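Local coordinates for protein TSSL (Francisella novicida, PDB 4ACK) that is the cytoplasmic domain of a DotU-family (TssL) component of the type VI secretion system, probably part of the membrane-bound assembly that supports protein export and virulence, at residues 28-42 with 82-94. Residues are numbered along the deposited sequence; the frame is centred on the assembly and turned at random.
Sequences NEKISYHRNNIRKSI and SNISWSLLQLEYY
Arg-35 runs straight out from its helix to Trp-86: with CG anti to the backbone N (chi1 176°) and the chain extended as far as NE, its methylenes pass the CZ3-CH2 rim of the indole, CB coming to 3.4 Å from Trp-86 CZ3. The guanidinium ends above the six-membered ring, CZ 4.5 Å from its centroid in a cation-pi contact, yet it stands on edge, its plane 88° from that of the indole, with NH1 over the ring. From there NH1 donates to the backbone O of Ser-87 at 2.6 Å, in the carbonyl plane but well bent at hydrogen; NH2 adds a weak second bond to that oxygen. The indole is fixed at its NE1 edge too, by a hydrogen bond to Asp-70 of helix 55-79. Glu-92 ties the two arginines together. Its OE1 forms a salt bridge with Arg-35 NH2 at 3.3 Å, while OE2 takes both NE and NH2 of Arg-39, 2.6 Å separating OE2 from Arg-39 NH2. A bend at chi3 (75°) turns the end of Arg-39 to this side-on grip, and OE2 lies in the guanidinium plane. The two nearby guanidinium groups would probably favour the ionised carboxylate. Beneath the polar groups, Leu-89 sends CD1 against Ile-38 CG2 (3.7 Å) and CD2 against the aliphatic part of Arg-39. Farther along, Ile-42 lays CG2 over one face of Tyr-93 in a CH-pi contact, 4.0 Å from the ring centroid. Ile-38 and Ile-42 also touch helix 4-20, so this seam continues into the helical core. The arrangement is a salt-bridge network over apolar packing, joining helix 30-52 to the connector and short helix 89-94 that follow helix 55-79 in the all-helical DotU domain.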
# COMPACT_ATOMS: atom_id res chain seq x y z
N ASN A 28 -10.38 9.74 17.48
CA ASN A 28 -10.95 9.92 16.13
C ASN A 28 -10.83 11.31 15.48
O ASN A 28 -11.35 11.53 14.37
CB ASN A 28 -12.43 9.53 16.13
CG ASN A 28 -12.66 8.07 15.81
OD1 ASN A 28 -12.19 7.18 16.51
ND2 ASN A 28 -13.44 7.82 14.76
N GLU A 29 -10.21 12.26 16.17
CA GLU A 29 -9.99 13.54 15.53
C GLU A 29 -8.54 13.57 15.03
O GLU A 29 -8.24 14.21 14.01
CB GLU A 29 -10.33 14.71 16.47
CG GLU A 29 -9.97 16.10 15.92
CD GLU A 29 -11.14 16.84 15.28
OE1 GLU A 29 -11.94 16.22 14.54
OE2 GLU A 29 -11.23 18.06 15.51
N LYS A 30 -7.65 12.88 15.74
CA LYS A 30 -6.29 12.69 15.29
C LYS A 30 -6.30 11.82 14.00
O LYS A 30 -6.02 12.34 12.90
CB LYS A 30 -5.46 12.06 16.41
CG LYS A 30 -5.37 12.94 17.68
CD LYS A 30 -4.94 12.17 18.90
CE LYS A 30 -3.80 12.87 19.61
NZ LYS A 30 -3.01 11.87 20.41
N ILE A 31 -6.66 10.54 14.13
CA ILE A 31 -6.93 9.66 12.98
C ILE A 31 -7.48 10.39 11.74
O ILE A 31 -6.97 10.18 10.65
CB ILE A 31 -7.83 8.44 13.34
CG1 ILE A 31 -6.98 7.19 13.60
CG2 ILE A 31 -8.83 8.14 12.21
CD1 ILE A 31 -6.05 7.26 14.77
N SER A 32 -8.49 11.24 11.92
CA SER A 32 -9.13 11.96 10.80
C SER A 32 -8.19 12.97 10.13
O SER A 32 -8.23 13.18 8.89
CB SER A 32 -10.40 12.65 11.25
OG SER A 32 -10.77 13.69 10.36
N TYR A 33 -7.31 13.57 10.93
CA TYR A 33 -6.39 14.56 10.41
C TYR A 33 -5.29 13.87 9.61
O TYR A 33 -4.93 14.33 8.55
CB TYR A 33 -5.82 15.44 11.51
CG TYR A 33 -4.45 15.99 11.20
CD1 TYR A 33 -4.31 17.19 10.51
CD2 TYR A 33 -3.29 15.31 11.62
CE1 TYR A 33 -3.05 17.70 10.22
CE2 TYR A 33 -2.03 15.82 11.33
CZ TYR A 33 -1.93 17.03 10.63
OH TYR A 33 -0.72 17.56 10.33
N HIS A 34 -4.79 12.76 10.12
CA HIS A 34 -3.76 11.99 9.46
C HIS A 34 -4.20 11.27 8.17
O HIS A 34 -3.49 11.24 7.18
CB HIS A 34 -3.24 10.99 10.42
CG HIS A 34 -2.25 11.55 11.38
ND1 HIS A 34 -2.47 11.59 12.75
CD2 HIS A 34 -1.00 12.05 11.17
CE1 HIS A 34 -1.39 12.11 13.34
NE2 HIS A 34 -0.49 12.39 12.40
N ARG A 35 -5.38 10.68 8.23
CA ARG A 35 -6.07 10.23 7.06
C ARG A 35 -6.18 11.33 6.00
O ARG A 35 -5.93 11.04 4.81
CB ARG A 35 -7.45 9.71 7.46
CG ARG A 35 -8.35 9.26 6.35
CD ARG A 35 -9.77 8.97 6.84
NE ARG A 35 -10.59 8.68 5.68
CZ ARG A 35 -10.64 7.50 5.10
NH1 ARG A 35 -9.94 6.50 5.61
NH2 ARG A 35 -11.39 7.33 4.02
N ASN A 36 -6.55 12.55 6.40
CA ASN A 36 -6.62 13.72 5.48
C ASN A 36 -5.27 14.04 4.81
O ASN A 36 -5.22 14.37 3.62
CB ASN A 36 -7.14 14.97 6.21
CG ASN A 36 -7.38 16.18 5.28
OD1 ASN A 36 -8.20 16.13 4.37
ND2 ASN A 36 -6.66 17.28 5.54
N ASN A 37 -4.20 13.95 5.59
CA ASN A 37 -2.86 14.11 5.09
C ASN A 37 -2.53 13.03 4.05
O ASN A 37 -2.08 13.33 2.95
CB ASN A 37 -1.85 14.01 6.21
CG ASN A 37 -1.38 15.38 6.69
OD1 ASN A 37 -2.19 16.30 6.94
ND2 ASN A 37 -0.06 15.52 6.84
N ILE A 38 -2.78 11.77 4.43
CA ILE A 38 -2.64 10.65 3.52
C ILE A 38 -3.36 10.91 2.19
O ILE A 38 -2.75 10.80 1.14
CB ILE A 38 -3.01 9.33 4.20
CG1 ILE A 38 -1.78 8.88 5.06
CG2 ILE A 38 -3.41 8.27 3.12
CD1 ILE A 38 -2.03 7.77 6.07
N ARG A 39 -4.60 11.36 2.23
CA ARG A 39 -5.33 11.63 1.02
C ARG A 39 -4.76 12.77 0.14
O ARG A 39 -4.82 12.69 -1.11
CB ARG A 39 -6.80 11.84 1.30
CG ARG A 39 -7.43 10.54 1.81
CD ARG A 39 -8.80 10.79 2.39
NE ARG A 39 -9.78 11.00 1.34
CZ ARG A 39 -10.35 12.17 1.09
NH1 ARG A 39 -10.03 13.23 1.83
NH2 ARG A 39 -11.22 12.28 0.10
N LYS A 40 -4.22 13.79 0.80
CA LYS A 40 -3.45 14.83 0.14
C LYS A 40 -2.19 14.25 -0.52
O LYS A 40 -1.91 14.56 -1.68
CB LYS A 40 -3.11 15.97 1.10
CG LYS A 40 -4.30 16.86 1.39
CD LYS A 40 -4.02 17.77 2.56
CE LYS A 40 -2.81 18.63 2.26
NZ LYS A 40 -2.15 19.07 3.52
N SER A 41 -1.43 13.45 0.21
CA SER A 41 -0.29 12.76 -0.35
C SER A 41 -0.63 11.82 -1.56
O SER A 41 0.12 11.76 -2.52
CB SER A 41 0.38 11.95 0.74
OG SER A 41 1.14 12.82 1.53
N ILE A 42 -1.78 11.16 -1.51
CA ILE A 42 -2.23 10.32 -2.60
C ILE A 42 -2.53 11.15 -3.84
O ILE A 42 -2.09 10.77 -4.94
CB ILE A 42 -3.44 9.42 -2.23
CG1 ILE A 42 -3.08 8.47 -1.08
CG2 ILE A 42 -4.00 8.63 -3.47
CD1 ILE A 42 -1.91 7.57 -1.34
N SER A 82 -9.97 2.12 22.31
CA SER A 82 -10.95 3.04 21.71
C SER A 82 -11.62 2.57 20.40
O SER A 82 -11.22 1.60 19.75
CB SER A 82 -10.40 4.49 21.61
OG SER A 82 -9.17 4.59 20.91
N ASN A 83 -12.69 3.27 20.05
CA ASN A 83 -13.45 3.02 18.84
C ASN A 83 -12.76 3.70 17.66
O ASN A 83 -12.59 4.93 17.66
CB ASN A 83 -14.87 3.56 19.01
CG ASN A 83 -15.72 3.31 17.80
OD1 ASN A 83 -15.66 2.25 17.19
ND2 ASN A 83 -16.54 4.30 17.44
N ILE A 84 -12.31 2.91 16.69
CA ILE A 84 -11.61 3.47 15.52
C ILE A 84 -12.56 3.43 14.33
O ILE A 84 -13.26 2.44 14.08
CB ILE A 84 -10.24 2.76 15.19
CG1 ILE A 84 -9.30 2.70 16.42
CG2 ILE A 84 -9.55 3.39 13.96
CD1 ILE A 84 -8.39 3.91 16.62
N SER A 85 -12.59 4.54 13.61
CA SER A 85 -13.46 4.70 12.48
C SER A 85 -12.53 4.89 11.27
O SER A 85 -11.56 5.69 11.35
CB SER A 85 -14.36 5.91 12.73
OG SER A 85 -15.46 5.93 11.87
N TRP A 86 -12.78 4.14 10.20
CA TRP A 86 -11.88 4.09 9.02
C TRP A 86 -12.57 3.57 7.81
O TRP A 86 -12.75 2.36 7.67
CB TRP A 86 -10.69 3.17 9.26
CG TRP A 86 -9.63 3.29 8.19
CD1 TRP A 86 -9.37 2.42 7.15
CD2 TRP A 86 -8.70 4.36 8.05
NE1 TRP A 86 -8.31 2.88 6.38
CE2 TRP A 86 -7.88 4.07 6.91
CE3 TRP A 86 -8.46 5.55 8.78
CZ2 TRP A 86 -6.85 4.92 6.48
CZ3 TRP A 86 -7.41 6.40 8.35
CH2 TRP A 86 -6.62 6.06 7.21
N SER A 87 -12.99 4.48 6.95
CA SER A 87 -13.48 4.08 5.66
C SER A 87 -12.27 3.72 4.71
O SER A 87 -11.26 4.44 4.67
CB SER A 87 -14.34 5.20 5.10
OG SER A 87 -15.30 4.65 4.21
N LEU A 88 -12.37 2.59 4.01
CA LEU A 88 -11.28 2.08 3.21
C LEU A 88 -10.82 3.06 2.09
O LEU A 88 -11.58 3.52 1.24
CB LEU A 88 -11.66 0.70 2.62
CG LEU A 88 -11.97 -0.50 3.54
CD1 LEU A 88 -12.14 -1.83 2.74
CD2 LEU A 88 -10.92 -0.71 4.61
N LEU A 89 -9.54 3.38 2.11
CA LEU A 89 -8.94 4.17 1.03
C LEU A 89 -8.97 3.41 -0.31
O LEU A 89 -9.23 3.99 -1.38
CB LEU A 89 -7.51 4.46 1.41
CG LEU A 89 -7.41 5.45 2.57
CD1 LEU A 89 -5.98 5.65 2.95
CD2 LEU A 89 -8.02 6.76 2.12
N GLN A 90 -8.72 2.12 -0.25
CA GLN A 90 -8.61 1.37 -1.50
C GLN A 90 -9.98 1.43 -2.22
O GLN A 90 -10.05 1.39 -3.47
CB GLN A 90 -8.12 -0.07 -1.23
CG GLN A 90 -9.22 -0.99 -0.71
CD GLN A 90 -8.65 -2.26 -0.18
OE1 GLN A 90 -8.86 -3.32 -0.78
NE2 GLN A 90 -7.88 -2.17 0.92
N LEU A 91 -11.04 1.53 -1.42
CA LEU A 91 -12.40 1.62 -1.96
C LEU A 91 -12.74 3.03 -2.52
O LEU A 91 -13.33 3.15 -3.60
CB LEU A 91 -13.42 1.22 -0.89
CG LEU A 91 -14.89 1.02 -1.29
CD1 LEU A 91 -15.09 0.08 -2.49
CD2 LEU A 91 -15.68 0.48 -0.08
N GLU A 92 -12.39 4.08 -1.78
CA GLU A 92 -12.60 5.46 -2.23
C GLU A 92 -11.89 5.72 -3.58
O GLU A 92 -12.44 6.36 -4.47
CB GLU A 92 -12.03 6.40 -1.17
CG GLU A 92 -12.55 7.80 -1.23
CD GLU A 92 -11.75 8.75 -0.34
OE1 GLU A 92 -11.58 8.44 0.87
OE2 GLU A 92 -11.31 9.81 -0.85
N TYR A 93 -10.68 5.20 -3.74
CA TYR A 93 -9.82 5.52 -4.87
C TYR A 93 -9.91 4.61 -6.08
O TYR A 93 -9.64 5.06 -7.20
CB TYR A 93 -8.39 5.57 -4.40
CG TYR A 93 -8.12 6.85 -3.69
CD1 TYR A 93 -7.92 8.04 -4.40
CD2 TYR A 93 -8.10 6.89 -2.30
CE1 TYR A 93 -7.69 9.23 -3.73
CE2 TYR A 93 -7.86 8.08 -1.63
CZ TYR A 93 -7.67 9.24 -2.35
OH TYR A 93 -7.43 10.41 -1.67
N TYR A 94 -10.28 3.33 -5.84
CA TYR A 94 -10.14 2.29 -6.84
C TYR A 94 -11.34 1.36 -6.90
O TYR A 94 -11.36 0.35 -7.60
CB TYR A 94 -8.84 1.52 -6.61
CG TYR A 94 -7.67 2.30 -7.15
CD1 TYR A 94 -7.58 2.60 -8.53
CD2 TYR A 94 -6.71 2.81 -6.29
CE1 TYR A 94 -6.52 3.37 -9.04
CE2 TYR A 94 -5.65 3.56 -6.76
CZ TYR A 94 -5.55 3.84 -8.13
OH TYR A 94 -4.49 4.60 -8.57